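Local coordinates for glutaryl-CoA dehydrogenase (Mycobacterium smegmatis, PDB 3SF6), which belongs to the acyl-CoA dehydrogenase family of flavoproteins and binds dihydroflavine-adenine dinucleotide within an assembly of four protein chains, at residues A[88-91]-A[92-95]; A[111-114]-A[115-119]; A[126-129]-A[130-133]; A[239-242]-A[243-246]; A[368-371]-A[372-376]. All blocks are in the same frame, centred on the assembly; numbering follows the deposited sequence.

Contact 1: A[88-91]-A[92-95]; sequences GMSA and VAYG
The flat ring of Tyr94 has the carbonyl oxygen of Ala91 at its edge, near the ring plane. Beyond the two segments, Phe263 of helix 252-286 and Met79 also touch this side chain. With CG opposite the backbone N (chi1 169°), the ring runs off from residues 88-91. Tyr94 CB stays close and lies 3.4 Å from Ser90 O.

Met89 reaches the same backbone with its sulfur. Met89 SD rests beside the peptide that joins Ala93 and Tyr94, 3.5 Å from Tyr94 N. Met89 SD is also 3.9 Å from the methyl CB of Ala93. Met89 CG packs more loosely on Tyr94 CB, at 4.1 Å.

Ser90 is the N-cap of helix 91-104. Its OG turns back over the helix start and accepts a nearly straight bond from Ala93 N at 3.0 Å (164°). The carbonyl of Ser90 takes the next amide, with Tyr94 N 2.9 Å from Ser90 O. One step on, Gly95 N bonds to Ala91 O at 2.9 Å, so the regular helical pattern is established at once. The two earlier amides, of Ala91 and Val92, are taken by the two carboxylate oxygens of Asp326 on helix 298-327. The partial positive charge of the helix start would probably stabilise that carboxylate. Val92 points its CB away from the preceding residues and packs on Leu319 and Arg323 of helix 298-327.

Contact 2: A[111-114]-A[115-119]; sequences LVSV and QGSLA
Ser113 O is approached by three donors of the next turn. The shortest bond is from Ser117 OG, in one of two deposited conformers, to Ser113 O, at 2.7 Å. Chi1 of 62° sets this OG between the backbone N and the carbonyl carbon, which brings it to Ser113 O. The hydroxyl comes in from the side of the carbonyl, with a C=O...donor angle of 121°. Ser117 N also reaches Ser113 O, at 2.9 Å, but the bond is weak. Leu118 N gives another weak bond to Ser113 O at 3.2 Å.

This sharing accompanies a pi-type turn at 115-119 within helix 106-126. Gly116 N still makes the four-residue alpha-helical bond to Val112 O, at 2.9 Å. The wide turn itself is closed by the five-residue bond from Ala119 N to Val114 O, 2.8 Å and almost straight (173°).

Val114 CG2 packs on Leu118 CD1 at 4.0 Å. Val114 is also in the flavin pocket and touches the dihydroflavine-adenine dinucleotide. Leu118 packs on helix 252-286. Gln115 OE1 takes Gly146 N, and its NE2 serves the carbonyls of Met139 and Arg144.

A water lies 2.7 Å from Ser113 OG and donates a weak bond to Ser117 OG. Arg109 NH1 bonds to the same Ser113 OG. The Ser117 hydroxyl thus gives Ser113 O a short bond where the two backbone donors are badly angled.

Contact 3: A[126-129]-A[130-133]; sequences FGSD and EQKD
Gln131 OE1 takes the backbone N-H of Ser128 from above its own carbonyl plane, 47° out of it and not on a lone pair. The bond is still short, 2.9 Å from Ser128 N to Gln131 OE1. The same Gln131 OE1 sits close over the backbone of Gly127, 3.1 Å from its CA. The glutamine reaches back with CG beside its backbone N (chi1 -73°) and an extended chain beyond.

The return bond runs from Gln131 N to Ser128 OG, at 3.1 Å. Together the two bonds form a capping box, with Ser128 as the N-cap of helix 129-140. The box closes the short link from helix 106-126, which Gly127 leaves first. Gln131 NE2, the other end of the amide, bonds to Arg244 O, tying the cap to residues 239-246.

Lys132 runs its chain along the carbonyls of Gly127 and Ser128. Lys132 CE is 3.4 Å from Gly127 O. The ammonium faces Asp129 in a long salt bridge, 3.9 Å from Lys132 NZ to Asp129 OD1. A water bridges the pair from one side: it donates to Asp129 OD1 at 2.8 Å and to Gly127 O, and accepts from Lys132 NZ at 3.0 Å. Asp133 N bonds to Asp129 O at 2.9 Å.

Contact 4: A[239-242]-A[243-246]; sequences LPDS and ARLP
Two successive backbone bonds, from Ala243 N to Pro240 O and from Arg244 N to Asp241 O, turn the chain through a short 3-10 turn. Both measure 3.0 Å. The turn follows strand 229-240 of the four-stranded antiparallel sheet and starts the link to helix 252-286.

The main side-chain pair is Asp241 and Arg244, which lie side by side and point the same way. Arg244 grips the carboxylate side-on with two nitrogens, in a bidentate salt bridge. Arg244 NE meets Asp241 OD1 at 2.8 Å and nearly straight (172°). Arg244 NH2 meets Asp241 OD2 at 3.0 Å, on the syn lone pair. The two planes are 20° apart, nearly coplanar, and the two bonds limit the rotation of each group. Both side chains put CG opposite the backbone N, and the arginine then bends at chi3 (47°) to present its edge. Asp241 OD1 has a second donor, Trp173 NE1 on strand 172-183, which probably also limits the carboxylate's rotation.

On the apolar side, Ala243 CB packs on Leu239 CB at 3.8 Å. A water joins the two halves of the turn, donating to Asp241 O at 3.1 Å and to Arg244 O at 2.9 Å.

Contact 5: A[368-371]-A[372-376]; sequences VMRH and ANNLE
Ala372 N donates the first of four i to i+4 bonds that join residues 368-371 to 372-375 in alpha-helix 368-380, at 2.9 Å from Val368 O. Its methyl packs near the same carbonyl and outward on Ala350 of helix 332-357. The helix belongs to the C-terminal acyl-CoA dehydrogenase domain.

Asn373 comes next, and its N bonds to Met369 O. Its side chain lies near the bent chain of Met369. Both meet a second subunit here: Met369 packs on Asn373 of that chain, and Asn373 on its Met369.

Asn374 bonds through its N to Arg370 O at 2.8 Å. Asn374 CG folds back over Arg370 O, 3.2 Å away, because chi1 of -78° puts it beside the backbone N. The amide then runs alongside Arg370, with Asn374 ND2 3.6 Å from Arg370 CG. Amide and guanidinium planes are turned 61° apart. Asp105 OD1 is shared by both ends: it accepts from Asn374 ND2 and forms a salt bridge with Arg370 NH2. A water accepts from Asn374 ND2 at 2.9 Å. It also lies in the plane of the His371 ring, 2.7 Å from His371 ND1, while His371 NE2 bonds to Asp275.

Leu375 N follows with a bond to His371 O. Its side chain lies along that carbonyl, with Leu375 CG 3.3 Å from His371 O. Glu376 N bonds to Asn373 O at 3.1 Å and only weakly to Ala372 O.

Overall arrangement
Contacts 1, 2 and 5 are buried, contact 3 lies at the surface, and contact 4 is partly buried. Contacts 1 and 3 are both serine N-caps, but contact 1 uses an aspartate from a helix far along the chain, whereas contact 3 closes a capping box. Contacts 2 and 5 lie within helices: one widens into a pi-type turn beside the flavin, the other keeps alpha-helical bonds between its two segments and borders a second subunit. Contact 4 is a turn after a strand, held by a salt bridge. Contacts 1 and 2 touch through Tyr94 and Ser117. Contacts 3 and 4 touch, with Pro246 packed on Phe126 and Ser128. Contact 5 stands across the chain's centre from both.

Contact 1: A[88-91]-A[92-95]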
loop_
_atom_site.group_PDB
_atom_site.type_symbol
_atom_site.label_atom_id
_atom_site.label_comp_id
_atom_site.label_asym_id
_atom_site.label_seq_id
_atom_site.Cartn_x
_atom_site.Cartn_y
_atom_site.Cartn_z
ATOM N N GLY A 88 -33.052 -8.506 -22.896
ATOM C CA GLY A 88 -33.516 -9.308 -21.765
ATOM C C GLY A 88 -32.526 -10.344 -21.289
ATOM O O GLY A 88 -32.916 -11.449 -20.850
ATOM N N MET A 89 -31.243 -10.034 -21.383
ATOM C CA MET A 89 -30.241 -11.015 -21.003
ATOM C C MET A 89 -30.060 -11.067 -19.467
ATOM O O MET A 89 -30.526 -10.206 -18.717
ATOM C CB MET A 89 -28.909 -10.801 -21.721
ATOM C CG MET A 89 -28.136 -9.636 -21.300
ATOM S SD MET A 89 -26.587 -9.359 -22.258
ATOM C CE MET A 89 -27.058 -9.090 -23.923
ATOM N N SER A 90 -29.380 -12.096 -19.001
ATOM C CA SER A 90 -29.140 -12.230 -17.544
ATOM C C SER A 90 -28.181 -11.194 -17.047
ATOM O O SER A 90 -27.484 -10.553 -17.834
ATOM C CB SER A 90 -28.577 -13.605 -17.221
ATOM O OG SER A 90 -27.226 -13.744 -17.706
ATOM N N ALA A 91 -28.139 -11.047 -15.705
ATOM C CA ALA A 91 -27.199 -10.125 -15.078
ATOM C C ALA A 91 -25.778 -10.522 -15.410
ATOM O O ALA A 91 -24.959 -9.658 -15.722
ATOM C CB ALA A 91 -27.396 -10.108 -13.552
ATOM N N VAL A 92 -25.465 -11.811 -15.326
ATOM C CA VAL A 92 -24.110 -12.258 -15.661
ATOM C C VAL A 92 -23.761 -11.957 -17.131
ATOM O O VAL A 92 -22.660 -11.471 -17.426
ATOM C CB VAL A 92 -23.909 -13.728 -15.291
ATOM C CG1 VAL A 92 -22.550 -14.277 -15.837
ATOM C CG2 VAL A 92 -23.946 -13.891 -13.730
ATOM N N ALA A 93 -24.677 -12.251 -18.056
ATOM C CA ALA A 93 -24.369 -11.984 -19.489
ATOM C C ALA A 93 -24.188 -10.481 -19.751
ATOM O O ALA A 93 -23.268 -10.051 -20.482
ATOM C CB ALA A 93 -25.465 -12.554 -20.385
ATOM N N TYR A 94 -25.038 -9.668 -19.141
ATOM C CA TYR A 94 -24.923 -8.223 -19.217
ATOM C C TYR A 94 -23.588 -7.742 -18.676
ATOM O O TYR A 94 -22.915 -6.930 -19.279
ATOM C CB TYR A 94 -26.076 -7.566 -18.431
ATOM C CG TYR A 94 -25.926 -6.071 -18.225
ATOM C CD1 TYR A 94 -25.857 -5.212 -19.289
ATOM C CD2 TYR A 94 -25.798 -5.531 -16.939
ATOM C CE1 TYR A 94 -25.684 -3.820 -19.086
ATOM C CE2 TYR A 94 -25.657 -4.140 -16.729
ATOM C CZ TYR A 94 -25.584 -3.311 -17.806
ATOM O OH TYR A 94 -25.467 -1.939 -17.621
ATOM N N GLY A 95 -23.189 -8.289 -17.540
ATOM C CA GLY A 95 -21.893 -7.970 -16.960
ATOM C C GLY A 95 -20.771 -8.275 -17.911
ATOM O O GLY A 95 -19.896 -7.465 -18.112
#

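Contact 2: A[111-114]-A[115-119]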
loop_
_atom_site.group_PDB
_atom_site.type_symbol
_atom_site.label_atom_id
_atom_site.label_comp_id
_atom_site.label_asym_id
_atom_site.label_seq_id
_atom_site.Cartn_x
_atom_site.Cartn_y
_atom_site.Cartn_z
ATOM N N LEU A 111 -21.533 5.486 -22.436
ATOM C CA LEU A 111 -22.639 5.836 -23.321
ATOM C C LEU A 111 -23.735 4.785 -23.181
ATOM O O LEU A 111 -24.918 5.103 -23.012
ATOM C CB LEU A 111 -22.166 5.943 -24.791
ATOM C CG LEU A 111 -23.269 6.228 -25.834
ATOM C CD1 LEU A 111 -22.639 6.958 -27.037
ATOM C CD2 LEU A 111 -23.945 4.937 -26.282
ATOM N N VAL A 112 -23.315 3.521 -23.163
ATOM C CA VAL A 112 -24.225 2.389 -23.015
ATOM C C VAL A 112 -24.859 2.325 -21.620
ATOM O O VAL A 112 -26.092 2.164 -21.517
ATOM C CB VAL A 112 -23.497 1.056 -23.301
ATOM C CG1 VAL A 112 -24.391 -0.156 -23.008
ATOM C CG2 VAL A 112 -23.070 1.009 -24.749
ATOM N N SER A 113 -24.068 2.469 -20.558
ATOM C CA SER A 113 -24.596 2.483 -19.176
ATOM C C SER A 113 -25.684 3.542 -18.974
ATOM O O SER A 113 -26.720 3.267 -18.378
ATOM C CB SER A 113 -23.481 2.791 -18.157
ATOM O OG SER A 113 -22.572 1.729 -18.064
ATOM N N VAL A 114 -25.438 4.759 -19.470
ATOM C CA VAL A 114 -26.397 5.838 -19.328
ATOM C C VAL A 114 -27.647 5.522 -20.123
ATOM O O VAL A 114 -28.767 5.700 -19.646
ATOM C CB VAL A 114 -25.763 7.154 -19.813
ATOM C CG1 VAL A 114 -26.851 8.194 -20.189
ATOM C CG2 VAL A 114 -24.705 7.608 -18.763
ATOM N N GLN A 115 -27.473 5.057 -21.359
ATOM C CA GLN A 115 -28.639 4.717 -22.200
ATOM C C GLN A 115 -29.534 3.663 -21.559
ATOM O O GLN A 115 -30.750 3.876 -21.443
ATOM C CB GLN A 115 -28.177 4.268 -23.580
ATOM C CG GLN A 115 -29.300 4.006 -24.578
ATOM C CD GLN A 115 -29.900 5.256 -25.194
ATOM O OE1 GLN A 115 -29.607 6.380 -24.778
ATOM N NE2 GLN A 115 -30.754 5.055 -26.218
ATOM N N GLY A 116 -28.948 2.550 -21.124
ATOM C CA GLY A 116 -29.742 1.418 -20.690
ATOM C C GLY A 116 -30.034 1.419 -19.203
ATOM O O GLY A 116 -31.179 1.422 -18.793
ATOM N N SER A 117 -28.993 1.409 -18.393
ATOM C CA SER A 117 -29.166 1.215 -16.952
ATOM C C SER A 117 -29.583 2.462 -16.169
ATOM O O SER A 117 -29.945 2.337 -15.004
ATOM C CB SER A 117 -27.896 0.607 -16.318
ATOM O OG SER A 117 -26.762 1.435 -16.456
ATOM N N LEU A 118 -29.524 3.651 -16.798
ATOM C CA LEU A 118 -29.950 4.888 -16.183
ATOM C C LEU A 118 -31.216 5.424 -16.844
ATOM O O LEU A 118 -32.283 5.401 -16.215
ATOM C CB LEU A 118 -28.854 5.967 -16.168
ATOM C CG LEU A 118 -27.658 5.636 -15.261
ATOM C CD1 LEU A 118 -26.561 6.759 -15.351
ATOM C CD2 LEU A 118 -28.072 5.337 -13.828
ATOM N N ALA A 119 -31.108 5.904 -18.079
ATOM C CA ALA A 119 -32.248 6.581 -18.738
ATOM C C ALA A 119 -33.378 5.608 -19.086
ATOM O O ALA A 119 -34.518 5.759 -18.585
ATOM C CB ALA A 119 -31.800 7.381 -19.970
HETATM O O HOH W 1 -23.642 -0.092 -16.401
#

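Contact 3: A[126-129]-A[130-133]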
loop_
_atom_site.group_PDB
_atom_site.type_symbol
_atom_site.label_atom_id
_atom_site.label_comp_id
_atom_site.label_asym_id
_atom_site.label_seq_id
_atom_site.Cartn_x
_atom_site.Cartn_y
_atom_site.Cartn_z
ATOM N N PHE A 126 -40.214 3.366 -13.562
ATOM C CA PHE A 126 -41.042 4.392 -12.938
ATOM C C PHE A 126 -41.968 5.131 -13.876
ATOM O O PHE A 126 -42.728 5.998 -13.441
ATOM C CB PHE A 126 -40.140 5.419 -12.231
ATOM C CG PHE A 126 -39.157 4.802 -11.295
ATOM C CD1 PHE A 126 -39.579 4.139 -10.161
ATOM C CD2 PHE A 126 -37.790 4.899 -11.538
ATOM C CE1 PHE A 126 -38.682 3.540 -9.303
ATOM C CE2 PHE A 126 -36.901 4.299 -10.666
ATOM C CZ PHE A 126 -37.329 3.642 -9.567
ATOM N N GLY A 127 -41.876 4.828 -15.167
ATOM C CA GLY A 127 -42.615 5.567 -16.169
ATOM C C GLY A 127 -44.040 5.070 -16.290
ATOM O O GLY A 127 -44.394 3.950 -15.862
ATOM N N SER A 128 -44.874 5.927 -16.847
ATOM C CA SER A 128 -46.205 5.528 -17.315
ATOM C C SER A 128 -46.083 4.617 -18.543
ATOM O O SER A 128 -45.054 4.598 -19.232
ATOM C CB SER A 128 -46.996 6.783 -17.690
ATOM O OG SER A 128 -46.377 7.462 -18.791
ATOM N N ASP A 129 -47.165 3.913 -18.865
ATOM C CA ASP A 129 -47.159 3.130 -20.100
ATOM C C ASP A 129 -46.944 4.046 -21.307
ATOM O O ASP A 129 -46.226 3.685 -22.245
ATOM C CB ASP A 129 -48.471 2.359 -20.258
ATOM C CG ASP A 129 -48.658 1.267 -19.206
ATOM O OD1 ASP A 129 -47.725 0.945 -18.450
ATOM O OD2 ASP A 129 -49.777 0.696 -19.198
ATOM N N GLU A 130 -47.505 5.251 -21.274
ATOM C CA GLU A 130 -47.320 6.192 -22.382
ATOM C C GLU A 130 -45.841 6.521 -22.605
ATOM O O GLU A 130 -45.355 6.555 -23.745
ATOM C CB GLU A 130 -48.122 7.488 -22.120
ATOM C CG GLU A 130 -48.121 8.550 -23.239
ATOM C CD GLU A 130 -48.621 9.940 -22.753
ATOM O OE1 GLU A 130 -49.368 10.013 -21.743
ATOM O OE2 GLU A 130 -48.233 10.972 -23.360
ATOM N N GLN A 131 -45.128 6.786 -21.505
ATOM C CA GLN A 131 -43.684 7.081 -21.587
ATOM C C GLN A 131 -42.863 5.877 -22.099
ATOM O O GLN A 131 -41.957 6.011 -22.969
ATOM C CB GLN A 131 -43.164 7.524 -20.196
ATOM C CG GLN A 131 -43.632 8.933 -19.812
ATOM C CD GLN A 131 -43.583 9.184 -18.333
ATOM O OE1 GLN A 131 -43.303 8.281 -17.543
ATOM N NE2 GLN A 131 -43.842 10.431 -17.933
ATOM N N LYS A 132 -43.184 4.699 -21.589
ATOM C CA LYS A 132 -42.489 3.508 -22.002
ATOM C C LYS A 132 -42.690 3.250 -23.471
ATOM O O LYS A 132 -41.760 2.934 -24.189
ATOM C CB LYS A 132 -42.971 2.309 -21.185
ATOM C CG LYS A 132 -42.570 2.385 -19.756
ATOM C CD LYS A 132 -42.918 1.090 -19.038
ATOM C CE LYS A 132 -43.321 1.288 -17.633
ATOM N NZ LYS A 132 -44.128 0.123 -17.091
ATOM N N ASP A 133 -43.941 3.354 -23.920
ATOM C CA ASP A 133 -44.262 3.025 -25.293
ATOM C C ASP A 133 -43.697 4.086 -26.239
ATOM O O ASP A 133 -43.288 3.770 -27.359
ATOM C CB ASP A 133 -45.786 2.903 -25.461
ATOM C CG ASP A 133 -46.389 1.711 -24.722
ATOM O OD1 ASP A 133 -45.655 0.746 -24.424
ATOM O OD2 ASP A 133 -47.643 1.720 -24.509
HETATM O O HOH W 2 -46.412 1.954 -16.236
#

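Contact 4: A[239-242]-A[243-246]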
loop_
_atom_site.group_PDB
_atom_site.type_symbol
_atom_site.label_atom_id
_atom_site.label_comp_id
_atom_site.label_asym_id
_atom_site.label_seq_id
_atom_site.Cartn_x
_atom_site.Cartn_y
_atom_site.Cartn_z
ATOM N N LEU A 239 -43.362 21.799 -18.537
ATOM C CA LEU A 239 -43.756 20.440 -18.932
ATOM C C LEU A 239 -45.165 20.115 -18.420
ATOM O O LEU A 239 -45.561 20.566 -17.351
ATOM C CB LEU A 239 -42.801 19.406 -18.296
ATOM C CG LEU A 239 -41.327 19.500 -18.764
ATOM C CD1 LEU A 239 -40.390 18.676 -17.826
ATOM C CD2 LEU A 239 -41.196 19.109 -20.226
ATOM N N PRO A 240 -45.911 19.295 -19.165
ATOM C CA PRO A 240 -47.203 18.832 -18.619
ATOM C C PRO A 240 -47.015 17.843 -17.474
ATOM O O PRO A 240 -45.922 17.267 -17.344
ATOM C CB PRO A 240 -47.851 18.138 -19.829
ATOM C CG PRO A 240 -46.660 17.523 -20.525
ATOM C CD PRO A 240 -45.564 18.596 -20.415
ATOM N N ASP A 241 -48.049 17.614 -16.649
ATOM C CA ASP A 241 -47.898 16.620 -15.578
ATOM C C ASP A 241 -47.583 15.249 -16.119
ATOM O O ASP A 241 -46.984 14.451 -15.406
ATOM C CB ASP A 241 -49.109 16.528 -14.628
ATOM C CG ASP A 241 -48.873 15.532 -13.457
ATOM O OD1 ASP A 241 -47.838 15.640 -12.703
ATOM O OD2 ASP A 241 -49.708 14.596 -13.325
ATOM N N SER A 242 -47.969 14.964 -17.360
ATOM C CA SER A 242 -47.743 13.659 -17.958
ATOM C C SER A 242 -46.231 13.380 -18.160
ATOM O O SER A 242 -45.881 12.262 -18.491
ATOM C CB SER A 242 -48.479 13.509 -19.279
ATOM O OG SER A 242 -48.100 14.514 -20.201
ATOM N N ALA A 243 -45.391 14.407 -18.016
ATOM C CA ALA A 243 -43.914 14.266 -18.120
ATOM C C ALA A 243 -43.303 13.710 -16.847
ATOM O O ALA A 243 -42.156 13.235 -16.850
ATOM C CB ALA A 243 -43.242 15.660 -18.461
ATOM N N ARG A 244 -44.056 13.762 -15.753
ATOM C CA ARG A 244 -43.556 13.245 -14.472
ATOM C C ARG A 244 -43.533 11.730 -14.520
ATOM O O ARG A 244 -44.445 11.118 -15.048
ATOM C CB ARG A 244 -44.453 13.750 -13.324
ATOM C CG ARG A 244 -44.078 13.242 -11.943
ATOM C CD ARG A 244 -45.056 13.788 -10.861
ATOM N NE ARG A 244 -46.462 13.651 -11.242
ATOM C CZ ARG A 244 -47.250 12.615 -10.941
ATOM N NH1 ARG A 244 -46.803 11.598 -10.216
ATOM N NH2 ARG A 244 -48.507 12.602 -11.365
ATOM N N LEU A 245 -42.484 11.126 -13.966
ATOM C CA LEU A 245 -42.437 9.666 -13.796
ATOM C C LEU A 245 -43.346 9.298 -12.632
ATOM O O LEU A 245 -43.035 9.610 -11.485
ATOM C CB LEU A 245 -40.993 9.234 -13.500
ATOM C CG LEU A 245 -39.986 9.331 -14.635
ATOM C CD1 LEU A 245 -38.563 9.100 -14.005
ATOM C CD2 LEU A 245 -40.245 8.274 -15.721
ATOM N N PRO A 246 -44.491 8.636 -12.912
ATOM C CA PRO A 246 -45.433 8.440 -11.820
ATOM C C PRO A 246 -44.939 7.561 -10.682
ATOM O O PRO A 246 -45.400 7.693 -9.555
ATOM C CB PRO A 246 -46.658 7.796 -12.522
ATOM C CG PRO A 246 -46.101 7.180 -13.768
ATOM C CD PRO A 246 -45.000 8.100 -14.193
HETATM O O HOH W 3 -47.282 11.427 -14.979
#

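Contact 5: A[368-371]-A[372-376]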
loop_
_atom_site.group_PDB
_atom_site.type_symbol
_atom_site.label_atom_id
_atom_site.label_comp_id
_atom_site.label_asym_id
_atom_site.label_seq_id
_atom_site.Cartn_x
_atom_site.Cartn_y
_atom_site.Cartn_z
ATOM N N VAL A 368 -2.914 1.719 -22.507
ATOM C CA VAL A 368 -2.841 1.779 -21.050
ATOM C C VAL A 368 -3.116 3.173 -20.446
ATOM O O VAL A 368 -3.861 3.287 -19.474
ATOM C CB VAL A 368 -1.505 1.159 -20.563
ATOM C CG1 VAL A 368 -1.373 1.260 -19.044
ATOM C CG2 VAL A 368 -1.436 -0.343 -21.046
ATOM N N MET A 369 -2.504 4.222 -21.014
ATOM C CA MET A 369 -2.731 5.549 -20.488
ATOM C C MET A 369 -4.191 5.966 -20.692
ATOM O O MET A 369 -4.762 6.638 -19.814
ATOM C CB MET A 369 -1.775 6.597 -21.077
ATOM C CG MET A 369 -0.403 6.505 -20.468
ATOM S SD MET A 369 -0.356 6.929 -18.737
ATOM C CE MET A 369 -1.052 8.645 -18.681
ATOM N N ARG A 370 -4.780 5.609 -21.832
ATOM C CA ARG A 370 -6.214 5.926 -22.073
ATOM C C ARG A 370 -7.084 5.250 -21.003
ATOM O O ARG A 370 -7.948 5.884 -20.400
ATOM C CB ARG A 370 -6.612 5.478 -23.475
ATOM C CG ARG A 370 -8.094 5.667 -23.769
ATOM C CD ARG A 370 -8.416 5.550 -25.241
ATOM N NE ARG A 370 -7.813 4.369 -25.846
ATOM C CZ ARG A 370 -8.304 3.134 -25.717
ATOM N NH1 ARG A 370 -7.667 2.108 -26.278
ATOM N NH2 ARG A 370 -9.443 2.893 -25.043
ATOM N N HIS A 371 -6.857 3.959 -20.790
ATOM C CA HIS A 371 -7.564 3.239 -19.745
ATOM C C HIS A 371 -7.368 3.863 -18.359
ATOM O O HIS A 371 -8.356 4.079 -17.642
ATOM C CB HIS A 371 -7.196 1.765 -19.684
ATOM C CG HIS A 371 -7.784 0.946 -20.775
ATOM N ND1 HIS A 371 -9.136 0.923 -21.079
ATOM C CD2 HIS A 371 -7.185 0.079 -21.620
ATOM C CE1 HIS A 371 -9.335 0.067 -22.067
ATOM N NE2 HIS A 371 -8.170 -0.469 -22.411
ATOM N N ALA A 372 -6.131 4.174 -17.988
ATOM C CA ALA A 372 -5.847 4.727 -16.667
ATOM C C ALA A 372 -6.554 6.088 -16.501
ATOM O O ALA A 372 -7.172 6.336 -15.473
ATOM C CB ALA A 372 -4.330 4.866 -16.447
ATOM N N ASN A 373 -6.490 6.951 -17.526
ATOM C CA ASN A 373 -7.131 8.242 -17.427
ATOM C C ASN A 373 -8.663 8.114 -17.400
ATOM O O ASN A 373 -9.320 8.757 -16.570
ATOM C CB ASN A 373 -6.702 9.149 -18.581
ATOM C CG ASN A 373 -5.286 9.742 -18.391
ATOM O OD1 ASN A 373 -4.594 9.505 -17.374
ATOM N ND2 ASN A 373 -4.891 10.557 -19.345
ATOM N N ASN A 374 -9.217 7.251 -18.251
ATOM C CA ASN A 374 -10.654 6.963 -18.225
ATOM C C ASN A 374 -11.117 6.511 -16.846
ATOM O O ASN A 374 -12.162 6.950 -16.364
ATOM C CB ASN A 374 -11.031 5.868 -19.223
ATOM C CG ASN A 374 -11.113 6.347 -20.650
ATOM O OD1 ASN A 374 -11.287 7.538 -20.927
ATOM N ND2 ASN A 374 -11.007 5.385 -21.600
ATOM N N LEU A 375 -10.347 5.642 -16.218
ATOM C CA LEU A 375 -10.757 5.086 -14.941
ATOM C C LEU A 375 -10.817 6.107 -13.838
ATOM O O LEU A 375 -11.505 5.884 -12.848
ATOM C CB LEU A 375 -9.888 3.892 -14.582
ATOM C CG LEU A 375 -10.188 2.622 -15.364
ATOM C CD1 LEU A 375 -9.041 1.607 -15.219
ATOM C CD2 LEU A 375 -11.527 1.955 -14.927
ATOM N N GLU A 376 -10.172 7.268 -14.011
ATOM C CA GLU A 376 -10.380 8.353 -13.057
ATOM C C GLU A 376 -11.862 8.730 -12.954
ATOM O O GLU A 376 -12.398 8.940 -11.863
ATOM C CB GLU A 376 -9.587 9.605 -13.435
ATOM C CG GLU A 376 -8.089 9.462 -13.490
ATOM C CD GLU A 376 -7.391 9.455 -12.159
ATOM O OE1 GLU A 376 -8.032 9.728 -11.115
ATOM O OE2 GLU A 376 -6.174 9.139 -12.215
HETATM O O HOH W 4 -11.149 2.664 -20.589
#